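Local coordinates for glycerol dehydratase (Clostridium butyricum, PDB 1R9D), which is a glycyl-radical enzyme that probably dehydrates glycerol to 3-hydroxypropionaldehyde without the help of coenzyme B12, at residues H164-Y169 with S284-D289; Y291-Y296 with A354-S359; F306-I311 with S359-E364; N341-G346 with S377-N382; D408-P413 with K730-Q735. All blocks are in the same frame, centred on the assembly; numbering follows the deposited sequence.

Interaction 1 (H164-Y169 with S284-D289); sequences HVSVDY and SPARFD
S166 and S284 join two buried loops of the PFL-like fold, one leading into helix 169-190 and the other into helix 288-298. The S166 hydroxyl donates to the backbone carbonyl of S284 (OG to O, 2.7 Å), approaching almost end-on with a C=O...OG angle of 164°. One residue earlier, V165 O accepts from S284 N at 3.1 Å, the donor standing clearly tilted from the carbonyl plane. Both backbone polar groups of S284 are therefore held by consecutive residues of 164-169, one through main chain and one through side chain. The extended first torsion of S166, with OG opposite its own N (chi1 -179°), carries the hydroxyl to S284 O. The A286 methyl packs tightly on the same hydroxyl, CB 3.0 Å from S166 OG. S284 O also lies at the edge of the Y169 ring, 3.7 Å from CE1, while P285 CA approaches the same CE1 obliquely at 3.8 Å.

A second shell fixes these groups. S166 N is bonded to Q437 OE1, and the Y169 hydroxyl pairs with H271 of helix 260-277. The main chain of A286 hydrogen-bonds N341 and I343, which ties the loop to strand 341-344. At the other end of 164-169, H164 NE2 hydrogen-bonds O2 of a bound glycerol, so this loop pair borders a site occupied by that molecule. Within 164-169 the chain folds back on itself: V167 CG2 sits 3.6 Å above the plane of the Y169 ring, over its centre.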
# COMPACT_ATOMS: atom_id res chain seq x y z
N HIS A 164 20.76 2.56 10.29
CA HIS A 164 21.43 1.32 10.72
C HIS A 164 21.80 0.46 9.53
O HIS A 164 21.32 -0.67 9.38
CB HIS A 164 20.53 0.54 11.68
CG HIS A 164 20.36 1.23 13.00
ND1 HIS A 164 19.68 2.42 13.13
CD2 HIS A 164 20.87 0.95 14.22
CE1 HIS A 164 19.78 2.85 14.38
NE2 HIS A 164 20.50 1.97 15.06
N VAL A 165 22.69 0.99 8.71
CA VAL A 165 23.08 0.30 7.49
C VAL A 165 24.42 0.80 6.96
O VAL A 165 24.80 1.95 7.20
CB VAL A 165 21.98 0.53 6.42
CG1 VAL A 165 21.82 2.03 6.17
CG2 VAL A 165 22.33 -0.18 5.12
N SER A 166 25.14 -0.08 6.29
CA SER A 166 26.39 0.27 5.64
C SER A 166 26.12 -0.07 4.18
O SER A 166 26.05 -1.25 3.82
CB SER A 166 27.56 -0.55 6.18
OG SER A 166 28.76 -0.16 5.54
N VAL A 167 25.95 0.95 3.35
CA VAL A 167 25.67 0.73 1.93
C VAL A 167 26.90 0.25 1.17
O VAL A 167 27.99 0.17 1.73
CB VAL A 167 25.13 2.01 1.26
CG1 VAL A 167 23.89 2.49 2.00
CG2 VAL A 167 26.20 3.09 1.22
N ASP A 168 26.70 -0.08 -0.10
CA ASP A 168 27.79 -0.56 -0.94
C ASP A 168 28.62 0.63 -1.43
O ASP A 168 28.62 0.94 -2.62
CB ASP A 168 27.22 -1.32 -2.14
CG ASP A 168 28.22 -2.25 -2.78
OD1 ASP A 168 29.45 -2.04 -2.61
OD2 ASP A 168 27.79 -3.19 -3.49
N TYR A 169 29.33 1.28 -0.51
CA TYR A 169 30.16 2.43 -0.87
C TYR A 169 31.14 2.08 -1.98
O TYR A 169 31.35 2.86 -2.91
CB TYR A 169 30.97 2.94 0.34
CG TYR A 169 30.16 3.54 1.47
CD1 TYR A 169 29.76 2.77 2.57
CD2 TYR A 169 29.81 4.90 1.46
CE1 TYR A 169 29.04 3.34 3.63
CE2 TYR A 169 29.09 5.47 2.52
CZ TYR A 169 28.72 4.69 3.60
OH TYR A 169 28.03 5.25 4.65
N SER A 284 26.72 3.64 8.91
CA SER A 284 28.10 3.24 9.13
C SER A 284 29.00 2.94 7.95
O SER A 284 28.71 2.07 7.14
CB SER A 284 28.10 2.03 10.06
OG SER A 284 27.26 2.27 11.18
N PRO A 285 30.13 3.66 7.87
CA PRO A 285 31.12 3.49 6.79
C PRO A 285 31.65 2.05 6.74
O PRO A 285 32.06 1.57 5.69
CB PRO A 285 32.21 4.49 7.17
CG PRO A 285 31.42 5.60 7.82
CD PRO A 285 30.47 4.83 8.71
N ALA A 286 31.63 1.38 7.89
CA ALA A 286 32.11 0.00 7.99
C ALA A 286 33.57 -0.17 7.56
O ALA A 286 34.43 0.56 8.03
CB ALA A 286 31.20 -0.93 7.20
N ARG A 287 33.84 -1.12 6.66
CA ARG A 287 35.22 -1.41 6.25
C ARG A 287 35.88 -0.40 5.31
O ARG A 287 36.33 -0.74 4.21
CB ARG A 287 35.29 -2.81 5.63
CG ARG A 287 34.67 -3.90 6.49
CD ARG A 287 35.12 -5.28 6.05
NE ARG A 287 36.45 -5.62 6.55
CZ ARG A 287 37.09 -6.75 6.26
NH1 ARG A 287 36.51 -7.65 5.47
NH2 ARG A 287 38.29 -7.01 6.78
N PHE A 288 35.98 0.84 5.79
CA PHE A 288 36.57 1.95 5.06
C PHE A 288 37.96 1.60 4.50
O PHE A 288 38.27 1.92 3.36
CB PHE A 288 36.68 3.15 6.01
CG PHE A 288 37.12 4.43 5.36
CD1 PHE A 288 36.22 5.24 4.68
CD2 PHE A 288 38.44 4.86 5.50
CE1 PHE A 288 36.62 6.47 4.15
CE2 PHE A 288 38.85 6.09 4.97
CZ PHE A 288 37.94 6.89 4.30
N ASP A 289 38.78 0.94 5.31
CA ASP A 289 40.12 0.58 4.89
C ASP A 289 40.14 -0.39 3.71
O ASP A 289 41.08 -0.39 2.91
CB ASP A 289 40.92 0.02 6.07
CG ASP A 289 40.40 -1.32 6.58
OD1 ASP A 289 39.19 -1.59 6.44
OD2 ASP A 289 41.21 -2.09 7.14

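Interaction 2 (Y291-Y296 with A354-S359); sequences YMYPYY and ATNKVS
The capping box that starts helix 357-369 packs on helix 288-298, with N356 lying over a face of Y293. N356 CB stands 3.8 Å from the centroid of the Y293 ring, a CH-pi contact 13° off the ring normal, and the amide follows the ring with the two planes only 12° apart. The side chains run past each other in opposite directions, which brings N356 ND2 to 3.4 Å from Y293 CB. ND2 also donates to D289 O, one helical turn before Y293.

The stacked amide is held by capping as well. N356 OD1 accepts from S359 N at 3.0 Å and, weakly, from V358 N, while N356 N donates to S359 OG at 2.9 Å along a fairly straight bond. CG of N356 occupies the crowded position between N and carbonyl carbon, which folds OD1 back over the first helical turn. S359 OG is bonded in addition to D289 OD2.

V358 pushes CG2 to the edge of the Y293 ring, 4.0 Å from CD1. K357, bent at chi2 (67°), lays CG 3.5 Å from Y296 CE2, and the Y296 hydroxyl pairs with D304. A water accepts from K357 N at 3.0 Å and makes a weak bond to Y293 OH. No direct hydrogen bond crosses between the two segments: one helix presents aromatic rings and the other its N-terminal turn. N356 as N-cap and S359 as its reciprocal partner make up a classical capping box.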
# COMPACT_ATOMS: atom_id res chain seq x y z
N TYR A 291 37.64 -0.70 1.13
CA TYR A 291 37.24 -0.12 -0.15
C TYR A 291 37.98 1.16 -0.53
O TYR A 291 37.95 1.58 -1.68
CB TYR A 291 35.71 0.09 -0.22
CG TYR A 291 35.07 0.92 0.88
CD1 TYR A 291 35.22 2.31 0.92
CD2 TYR A 291 34.28 0.31 1.86
CE1 TYR A 291 34.59 3.07 1.91
CE2 TYR A 291 33.65 1.07 2.85
CZ TYR A 291 33.81 2.44 2.87
OH TYR A 291 33.20 3.18 3.86
N MET A 292 38.67 1.78 0.43
CA MET A 292 39.41 3.00 0.13
C MET A 292 40.87 2.73 -0.24
O MET A 292 41.48 3.50 -0.97
CB MET A 292 39.37 3.98 1.31
CG MET A 292 38.00 4.57 1.60
SD MET A 292 37.28 5.48 0.20
CE MET A 292 38.14 7.08 0.34
N TYR A 293 41.42 1.62 0.26
CA TYR A 293 42.81 1.29 -0.01
C TYR A 293 43.19 1.22 -1.49
O TYR A 293 44.25 1.72 -1.89
CB TYR A 293 43.20 -0.02 0.69
CG TYR A 293 44.63 -0.43 0.42
CD1 TYR A 293 45.70 0.31 0.92
CD2 TYR A 293 44.92 -1.54 -0.37
CE1 TYR A 293 47.02 -0.04 0.64
CE2 TYR A 293 46.23 -1.90 -0.67
CZ TYR A 293 47.27 -1.14 -0.16
OH TYR A 293 48.57 -1.48 -0.47
N PRO A 294 42.36 0.57 -2.32
CA PRO A 294 42.69 0.48 -3.75
C PRO A 294 42.96 1.84 -4.40
O PRO A 294 43.85 1.97 -5.23
CB PRO A 294 41.48 -0.23 -4.33
CG PRO A 294 41.09 -1.16 -3.22
CD PRO A 294 41.18 -0.25 -2.01
N TYR A 295 42.19 2.85 -4.02
CA TYR A 295 42.38 4.18 -4.58
C TYR A 295 43.66 4.83 -4.07
O TYR A 295 44.32 5.57 -4.79
CB TYR A 295 41.17 5.07 -4.28
CG TYR A 295 39.89 4.54 -4.91
CD1 TYR A 295 39.09 3.62 -4.23
CD2 TYR A 295 39.53 4.90 -6.21
CE1 TYR A 295 37.96 3.07 -4.84
CE2 TYR A 295 38.40 4.35 -6.82
CZ TYR A 295 37.62 3.44 -6.13
OH TYR A 295 36.52 2.87 -6.74
N TYR A 296 44.01 4.54 -2.82
CA TYR A 296 45.24 5.08 -2.25
C TYR A 296 46.45 4.42 -2.91
O TYR A 296 47.40 5.10 -3.29
CB TYR A 296 45.30 4.83 -0.74
CG TYR A 296 46.70 4.93 -0.18
CD1 TYR A 296 47.30 6.17 0.05
CD2 TYR A 296 47.45 3.79 0.07
CE1 TYR A 296 48.61 6.27 0.53
CE2 TYR A 296 48.76 3.87 0.54
CZ TYR A 296 49.33 5.11 0.77
OH TYR A 296 50.64 5.18 1.22
N ALA A 354 43.65 -8.89 6.24
CA ALA A 354 43.39 -7.79 5.32
C ALA A 354 43.92 -6.42 5.77
O ALA A 354 43.48 -5.39 5.26
CB ALA A 354 41.90 -7.69 5.04
N THR A 355 44.84 -6.41 6.73
CA THR A 355 45.40 -5.15 7.21
C THR A 355 46.12 -4.43 6.06
O THR A 355 46.82 -5.07 5.28
CB THR A 355 46.44 -5.38 8.33
OG1 THR A 355 45.90 -6.25 9.33
CG2 THR A 355 46.81 -4.06 8.99
N ASN A 356 45.94 -3.12 5.96
CA ASN A 356 46.62 -2.35 4.93
C ASN A 356 46.99 -0.94 5.41
O ASN A 356 46.69 -0.57 6.54
CB ASN A 356 45.79 -2.28 3.63
CG ASN A 356 44.46 -1.57 3.80
OD1 ASN A 356 44.39 -0.47 4.34
ND2 ASN A 356 43.39 -2.19 3.31
N LYS A 357 47.64 -0.18 4.54
CA LYS A 357 48.08 1.17 4.89
C LYS A 357 46.96 2.07 5.43
O LYS A 357 47.17 2.79 6.40
CB LYS A 357 48.73 1.84 3.68
CG LYS A 357 49.31 3.22 3.97
CD LYS A 357 50.49 3.14 4.91
CE LYS A 357 51.13 4.51 5.12
NZ LYS A 357 52.32 4.43 6.01
N VAL A 358 45.79 2.02 4.80
CA VAL A 358 44.66 2.83 5.24
C VAL A 358 44.19 2.40 6.62
O VAL A 358 43.67 3.22 7.39
CB VAL A 358 43.48 2.74 4.24
CG1 VAL A 358 42.31 3.58 4.74
CG2 VAL A 358 43.92 3.25 2.87
N SER A 359 44.37 1.12 6.94
CA SER A 359 43.97 0.62 8.26
C SER A 359 44.69 1.47 9.31
O SER A 359 44.08 1.94 10.26
CB SER A 359 44.39 -0.84 8.45
OG SER A 359 43.89 -1.69 7.44
O HOH W 1 49.28 -1.88 2.72

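Interaction 3 (F306-I311 with S359-E364); sequences FAQELI and SYMALE
A307 opens the contact with M361, its CB 4.4 Å from SD, where the thioether passes beside the helix. One residue on, Q308 supplies the polar bond between the helices: NE2 donates to M361 O at 3.1 Å, nearly straight (162°), with the acceptor in the amide plane of Q308. A bend at chi2 (67°) turns the chain back from the direction of its CB toward the second helix, where the amide runs past M361 in the opposite sense. OE1 then rests on the M361 side chain, 3.3 Å from CB, and touches E364 CB at 3.6 Å. NE2 has a further partner in D312 OD1 on its own helix, so both M361 O and D312 help to fix the rotation of the amide.

I311, a turn after A307, closes the hydrophobic side. Its CD1 meets M361 CB at 3.7 Å and SD at 3.9 Å, the two side chains crossing at about a right angle. M361 is thus flanked by A307 and I311 on the facing helix and by the Q308 amide, its own chain bent at chi3. E364 contributes only its aliphatic part here; its carboxylate turns away to a salt bridge with R391 and a bond to S7 N.

The local axes of 306-311 and 359-364 approach to 9.8 Å and cross at -58°. F260 of helix 260-277 touches both A307 and I311, while helix 386-397 borders 359-364 through Y360 and L363.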
# COMPACT_ATOMS: atom_id res chain seq x y z
N PHE A 306 49.48 14.06 2.52
CA PHE A 306 48.24 14.63 1.99
C PHE A 306 47.10 13.62 2.08
O PHE A 306 45.96 13.99 2.35
CB PHE A 306 48.42 15.08 0.54
CG PHE A 306 47.24 15.86 0.01
CD1 PHE A 306 46.73 16.95 0.72
CD2 PHE A 306 46.63 15.50 -1.19
CE1 PHE A 306 45.63 17.66 0.24
CE2 PHE A 306 45.53 16.21 -1.67
CZ PHE A 306 45.03 17.29 -0.95
N ALA A 307 47.42 12.34 1.86
CA ALA A 307 46.40 11.30 1.96
C ALA A 307 45.88 11.30 3.39
O ALA A 307 44.68 11.20 3.63
CB ALA A 307 47.01 9.93 1.62
N GLN A 308 46.80 11.43 4.35
CA GLN A 308 46.41 11.46 5.75
C GLN A 308 45.59 12.70 6.08
O GLN A 308 44.64 12.63 6.86
CB GLN A 308 47.64 11.40 6.66
CG GLN A 308 47.31 11.36 8.15
CD GLN A 308 46.62 10.06 8.56
OE1 GLN A 308 47.15 8.97 8.37
NE2 GLN A 308 45.43 10.18 9.14
N GLU A 309 45.94 13.84 5.49
CA GLU A 309 45.19 15.07 5.76
C GLU A 309 43.76 14.95 5.23
O GLU A 309 42.82 15.45 5.85
CB GLU A 309 45.89 16.29 5.13
CG GLU A 309 45.20 17.63 5.40
CD GLU A 309 46.01 18.83 4.93
OE1 GLU A 309 46.68 18.73 3.88
OE2 GLU A 309 45.97 19.89 5.60
N LEU A 310 43.59 14.27 4.09
CA LEU A 310 42.26 14.09 3.51
C LEU A 310 41.41 13.19 4.40
O LEU A 310 40.21 13.43 4.59
CB LEU A 310 42.38 13.48 2.11
CG LEU A 310 42.90 14.42 1.02
CD1 LEU A 310 43.09 13.66 -0.27
CD2 LEU A 310 41.93 15.57 0.84
N ILE A 311 42.03 12.15 4.95
CA ILE A 311 41.32 11.25 5.85
C ILE A 311 40.92 12.05 7.09
O ILE A 311 39.80 11.91 7.60
CB ILE A 311 42.19 10.03 6.22
CG1 ILE A 311 42.40 9.16 4.97
CG2 ILE A 311 41.54 9.21 7.33
CD1 ILE A 311 43.23 7.91 5.20
N SER A 359 44.37 1.12 6.94
CA SER A 359 43.97 0.62 8.26
C SER A 359 44.69 1.47 9.31
O SER A 359 44.08 1.94 10.26
CB SER A 359 44.39 -0.84 8.45
OG SER A 359 43.89 -1.69 7.44
N TYR A 360 45.99 1.64 9.12
CA TYR A 360 46.80 2.42 10.06
C TYR A 360 46.52 3.91 10.00
O TYR A 360 46.63 4.61 11.01
CB TYR A 360 48.28 2.13 9.83
CG TYR A 360 48.71 0.75 10.28
CD1 TYR A 360 48.99 -0.26 9.36
CD2 TYR A 360 48.80 0.45 11.64
CE1 TYR A 360 49.35 -1.55 9.78
CE2 TYR A 360 49.17 -0.83 12.07
CZ TYR A 360 49.44 -1.82 11.14
OH TYR A 360 49.80 -3.07 11.58
N MET A 361 46.17 4.42 8.82
CA MET A 361 45.89 5.85 8.70
C MET A 361 44.60 6.19 9.44
O MET A 361 44.43 7.32 9.90
CB MET A 361 45.78 6.25 7.23
CG MET A 361 47.10 6.16 6.48
SD MET A 361 47.00 6.89 4.84
CE MET A 361 46.42 5.51 3.90
N ALA A 362 43.71 5.22 9.56
CA ALA A 362 42.45 5.45 10.27
C ALA A 362 42.75 5.60 11.75
O ALA A 362 42.19 6.47 12.43
CB ALA A 362 41.50 4.28 10.04
N LEU A 363 43.64 4.76 12.26
CA LEU A 363 44.03 4.82 13.66
C LEU A 363 44.72 6.16 13.91
O LEU A 363 44.50 6.81 14.94
CB LEU A 363 44.97 3.66 14.00
CG LEU A 363 44.40 2.24 13.85
CD1 LEU A 363 45.48 1.21 14.15
CD2 LEU A 363 43.23 2.05 14.79
N GLU A 364 45.55 6.58 12.96
CA GLU A 364 46.27 7.84 13.07
C GLU A 364 45.30 9.02 13.11
O GLU A 364 45.46 9.94 13.90
CB GLU A 364 47.23 7.99 11.88
CG GLU A 364 48.36 8.98 12.10
CD GLU A 364 49.47 8.42 12.97
OE1 GLU A 364 50.40 9.18 13.32
OE2 GLU A 364 49.43 7.21 13.30

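Interaction 4 (N341-G346 with S377-N382); sequences NLIVGG and SVRIWN
R379 lays one face of its guanidinium over the backbone of G346, with G346 C above it and G345 O approaching obliquely. Lacking a side chain, G346 lets its CA come within 3.7 Å of R379 CB. The W381 ring has a water at its edge, in plane; that water donates to R379 O at 2.6 Å and accepts weakly from G346 N, bridging the two chains just past the strand. W381 NE1 is bonded to D353.

The N341 amide accepts through OD1 from S377 OG at 2.9 Å, the hydroxyl arriving from the side of the carbonyl (C=O...OG angle 104°). The parallel strands are joined by S377 N to L342 O, V344 N to S377 O and R379 N to V344 O (3.1 Å). I343 and S377 share one sheet face; V344 and V378 lie on the other, CG2 to CG1 4.0 Å. With chi1 at -165° turning CG1 away from its own N, I343 brings CD1 to 3.3 Å from R379 CG, the side chains crossing at about a right angle.

The pair belongs to a beta-alpha-beta unit through helix 357-369. Buried R379 also has D408 as salt-bridge partner and Y428 in a cation-pi contact, so its charge is probably well compensated.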
# COMPACT_ATOMS: atom_id res chain seq x y z
N ASN A 341 29.73 3.96 12.71
CA ASN A 341 30.83 3.03 12.95
C ASN A 341 31.69 2.78 11.72
O ASN A 341 31.19 2.47 10.64
CB ASN A 341 30.30 1.70 13.51
CG ASN A 341 31.34 0.94 14.31
OD1 ASN A 341 32.36 0.51 13.77
ND2 ASN A 341 31.10 0.80 15.61
N LEU A 342 33.00 2.92 11.91
CA LEU A 342 33.97 2.70 10.85
C LEU A 342 34.96 1.69 11.43
O LEU A 342 35.54 1.94 12.49
CB LEU A 342 34.67 4.02 10.48
CG LEU A 342 35.65 4.02 9.30
CD1 LEU A 342 35.77 5.44 8.74
CD2 LEU A 342 37.00 3.48 9.75
N ILE A 343 35.15 0.57 10.75
CA ILE A 343 36.03 -0.48 11.26
C ILE A 343 37.21 -0.79 10.34
O ILE A 343 37.10 -0.66 9.12
CB ILE A 343 35.19 -1.76 11.51
CG1 ILE A 343 35.96 -2.77 12.37
CG2 ILE A 343 34.81 -2.40 10.19
CD1 ILE A 343 35.05 -3.75 13.08
N VAL A 344 38.34 -1.17 10.92
CA VAL A 344 39.50 -1.52 10.12
C VAL A 344 40.12 -2.83 10.58
O VAL A 344 39.90 -3.28 11.71
CB VAL A 344 40.58 -0.39 10.13
CG1 VAL A 344 39.99 0.89 9.58
CG2 VAL A 344 41.13 -0.18 11.53
N GLY A 345 40.89 -3.45 9.69
CA GLY A 345 41.53 -4.72 10.01
C GLY A 345 40.60 -5.90 9.78
O GLY A 345 39.50 -5.74 9.24
N GLY A 346 41.03 -7.08 10.20
CA GLY A 346 40.21 -8.26 10.03
C GLY A 346 40.71 -9.13 8.88
O GLY A 346 41.83 -8.96 8.41
N SER A 377 36.61 1.41 15.09
CA SER A 377 36.65 0.05 15.60
C SER A 377 37.70 -0.78 14.88
O SER A 377 38.18 -0.40 13.81
CB SER A 377 35.29 -0.61 15.38
OG SER A 377 34.25 0.15 15.98
N VAL A 378 38.07 -1.91 15.47
CA VAL A 378 39.04 -2.80 14.84
C VAL A 378 38.57 -4.24 14.97
O VAL A 378 37.96 -4.62 15.98
CB VAL A 378 40.46 -2.68 15.47
CG1 VAL A 378 40.98 -1.24 15.37
CG2 VAL A 378 40.44 -3.14 16.93
N ARG A 379 38.81 -5.04 13.95
CA ARG A 379 38.44 -6.45 13.98
C ARG A 379 39.68 -7.20 14.42
O ARG A 379 40.79 -6.86 14.01
CB ARG A 379 37.99 -6.92 12.60
CG ARG A 379 36.55 -6.55 12.27
CD ARG A 379 36.16 -6.98 10.86
NE ARG A 379 36.49 -8.38 10.61
CZ ARG A 379 36.15 -9.04 9.51
NH1 ARG A 379 35.45 -8.42 8.56
NH2 ARG A 379 36.52 -10.30 9.35
N ILE A 380 39.50 -8.22 15.25
CA ILE A 380 40.60 -9.03 15.75
C ILE A 380 40.30 -10.50 15.48
O ILE A 380 39.17 -10.93 15.65
CB ILE A 380 40.76 -8.84 17.29
CG1 ILE A 380 41.06 -7.37 17.62
CG2 ILE A 380 41.85 -9.76 17.83
CD1 ILE A 380 42.37 -6.86 17.04
N TRP A 381 41.30 -11.25 15.03
CA TRP A 381 41.11 -12.67 14.79
C TRP A 381 42.39 -13.43 15.15
O TRP A 381 43.37 -12.81 15.56
CB TRP A 381 40.67 -12.95 13.34
CG TRP A 381 41.68 -12.70 12.27
CD1 TRP A 381 42.26 -11.51 11.93
CD2 TRP A 381 42.17 -13.67 11.34
NE1 TRP A 381 43.08 -11.68 10.83
CE2 TRP A 381 43.04 -12.99 10.45
CE3 TRP A 381 41.96 -15.04 11.16
CZ2 TRP A 381 43.70 -13.65 9.40
CZ3 TRP A 381 42.62 -15.70 10.12
CH2 TRP A 381 43.47 -14.99 9.25
N ASN A 382 42.37 -14.75 15.02
CA ASN A 382 43.54 -15.55 15.39
C ASN A 382 44.86 -15.12 14.76
O ASN A 382 45.91 -15.22 15.39
CB ASN A 382 43.30 -17.03 15.09
CG ASN A 382 42.42 -17.71 16.13
OD1 ASN A 382 42.32 -18.95 16.17
ND2 ASN A 382 41.78 -16.92 16.98
O HOH W 2 42.77 -8.10 12.88

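Interaction 5 (D408-P413 with K730-Q735); sequences DEVIIP and KGFHVQ
E409 and K730 are bridged by a water that accepts from K730 NZ at 2.7 Å and donates to E409 O at 2.8 Å. The two residues keep no direct bond: the E409 carboxylate turns away and its OE2 accepts from N382 N.

Deeper in, the contact is apolar. V410 CG2 sits against the turn that follows helix 712-728, 3.3 Å from K730 O and 3.8 Å from K730 CB. I411 covers one face of the F732 ring, its CG1 3.8 Å from the centroid and 20° off the normal, a CH-pi contact. CD1 follows across the same ring, 3.7 Å from CE2, the two side chains crossing at about a right angle. With chi1 at -164° the F732 ring swings away from its own amide nitrogen and reaches I411, and V410 CG1 adds an oblique contact, 4.1 Å from CD1.

G731 O accepts from N407 ND2, and F732 is joined through its main chain to N407, just before helix 408-417. K730, with positive phi, is the C-prime residue of a Schellman motif that ends helix 712-728 before strand 733-738, which pairs antiparallel with strand 404-407 in the sheet of this PFL-like fold.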
# COMPACT_ATOMS: atom_id res chain seq x y z
N ASP A 408 36.29 -11.64 15.54
CA ASP A 408 35.96 -12.38 14.32
C ASP A 408 35.59 -13.83 14.63
O ASP A 408 34.70 -14.41 14.01
CB ASP A 408 37.17 -12.43 13.40
CG ASP A 408 37.31 -11.21 12.51
OD1 ASP A 408 36.74 -10.14 12.83
OD2 ASP A 408 38.02 -11.33 11.49
N GLU A 409 36.31 -14.41 15.59
CA GLU A 409 36.12 -15.82 15.95
C GLU A 409 34.72 -16.18 16.44
O GLU A 409 34.29 -17.32 16.31
CB GLU A 409 37.18 -16.23 16.98
CG GLU A 409 38.63 -15.98 16.52
CD GLU A 409 39.04 -16.79 15.30
OE1 GLU A 409 38.63 -17.97 15.20
OE2 GLU A 409 39.78 -16.26 14.44
N VAL A 410 34.01 -15.21 17.01
CA VAL A 410 32.64 -15.43 17.48
C VAL A 410 31.65 -14.88 16.46
O VAL A 410 30.67 -15.54 16.09
CB VAL A 410 32.37 -14.73 18.84
CG1 VAL A 410 30.87 -14.73 19.14
CG2 VAL A 410 33.11 -15.43 19.95
N ILE A 411 31.92 -13.68 15.97
CA ILE A 411 31.02 -13.02 15.03
C ILE A 411 30.78 -13.75 13.71
O ILE A 411 29.63 -13.85 13.27
CB ILE A 411 31.49 -11.58 14.76
CG1 ILE A 411 31.38 -10.77 16.06
CG2 ILE A 411 30.66 -10.94 13.65
CD1 ILE A 411 31.97 -9.37 15.98
N ILE A 412 31.84 -14.24 13.08
CA ILE A 412 31.68 -14.94 11.81
C ILE A 412 30.76 -16.16 11.95
O ILE A 412 29.79 -16.29 11.20
CB ILE A 412 33.07 -15.32 11.22
CG1 ILE A 412 33.82 -14.03 10.85
CG2 ILE A 412 32.91 -16.21 10.00
CD1 ILE A 412 35.24 -14.24 10.36
N PRO A 413 31.04 -17.06 12.91
CA PRO A 413 30.18 -18.24 13.09
C PRO A 413 28.73 -17.85 13.41
O PRO A 413 27.78 -18.44 12.89
CB PRO A 413 30.84 -18.97 14.26
CG PRO A 413 32.27 -18.62 14.12
CD PRO A 413 32.23 -17.15 13.77
N LYS A 730 35.59 -16.68 23.78
CA LYS A 730 34.39 -16.42 23.00
C LYS A 730 33.61 -15.16 23.34
O LYS A 730 32.38 -15.13 23.20
CB LYS A 730 33.46 -17.64 23.04
CG LYS A 730 34.11 -18.93 22.55
CD LYS A 730 34.71 -18.75 21.16
CE LYS A 730 35.41 -20.02 20.68
NZ LYS A 730 36.08 -19.78 19.37
N GLY A 731 34.31 -14.12 23.79
CA GLY A 731 33.64 -12.86 24.07
C GLY A 731 33.39 -12.20 22.72
O GLY A 731 34.11 -12.48 21.76
N PHE A 732 32.40 -11.32 22.66
CA PHE A 732 31.99 -10.65 21.42
C PHE A 732 32.72 -9.33 21.13
O PHE A 732 33.25 -9.11 20.04
CB PHE A 732 30.48 -10.39 21.49
CG PHE A 732 29.85 -10.05 20.17
CD1 PHE A 732 29.09 -11.01 19.49
CD2 PHE A 732 29.96 -8.78 19.62
CE1 PHE A 732 28.45 -10.70 18.29
CE2 PHE A 732 29.32 -8.45 18.42
CZ PHE A 732 28.56 -9.42 17.75
N HIS A 733 32.71 -8.45 22.12
CA HIS A 733 33.30 -7.12 21.99
C HIS A 733 33.79 -6.57 23.33
O HIS A 733 33.30 -6.96 24.38
CB HIS A 733 32.25 -6.17 21.40
CG HIS A 733 32.33 -4.76 21.92
ND1 HIS A 733 31.92 -4.40 23.19
CD2 HIS A 733 32.80 -3.63 21.35
CE1 HIS A 733 32.14 -3.11 23.38
NE2 HIS A 733 32.67 -2.62 22.28
N VAL A 734 34.77 -5.67 23.27
CA VAL A 734 35.26 -5.01 24.47
C VAL A 734 35.85 -3.66 24.07
O VAL A 734 36.36 -3.49 22.96
CB VAL A 734 36.31 -5.89 25.22
CG1 VAL A 734 37.60 -5.99 24.42
CG2 VAL A 734 36.57 -5.32 26.62
N GLN A 735 35.75 -2.68 24.96
CA GLN A 735 36.28 -1.34 24.69
C GLN A 735 36.71 -0.76 26.04
O GLN A 735 36.20 -1.19 27.08
CB GLN A 735 35.21 -0.48 24.04
CG GLN A 735 33.98 -0.29 24.89
CD GLN A 735 32.82 0.28 24.11
OE1 GLN A 735 31.85 0.78 24.69
NE2 GLN A 735 32.90 0.21 22.78
O HOH W 3 33.70 -19.42 18.13

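Interactions 1 to 4 form one continuous patch. Interactions 1 and 2 share helix 288-298, interactions 2 and 3 share helix 357-369 and S359, and this helix is the crossover linking the two strands of interaction 4. Their centres lie 10 to 17 Å apart. D289 connects all four, its OD2 bonding both S359 OG and G345 N. Interaction 5, with its centre 11 Å from interaction 4, lies on the same five-stranded sheet and touches it through the R379-D408 salt bridge. Along the chain interactions 2, 3 and 4 interleave, whereas interaction 5 spans over 300 residues and brings the glycine radical family region onto the PFL-like part.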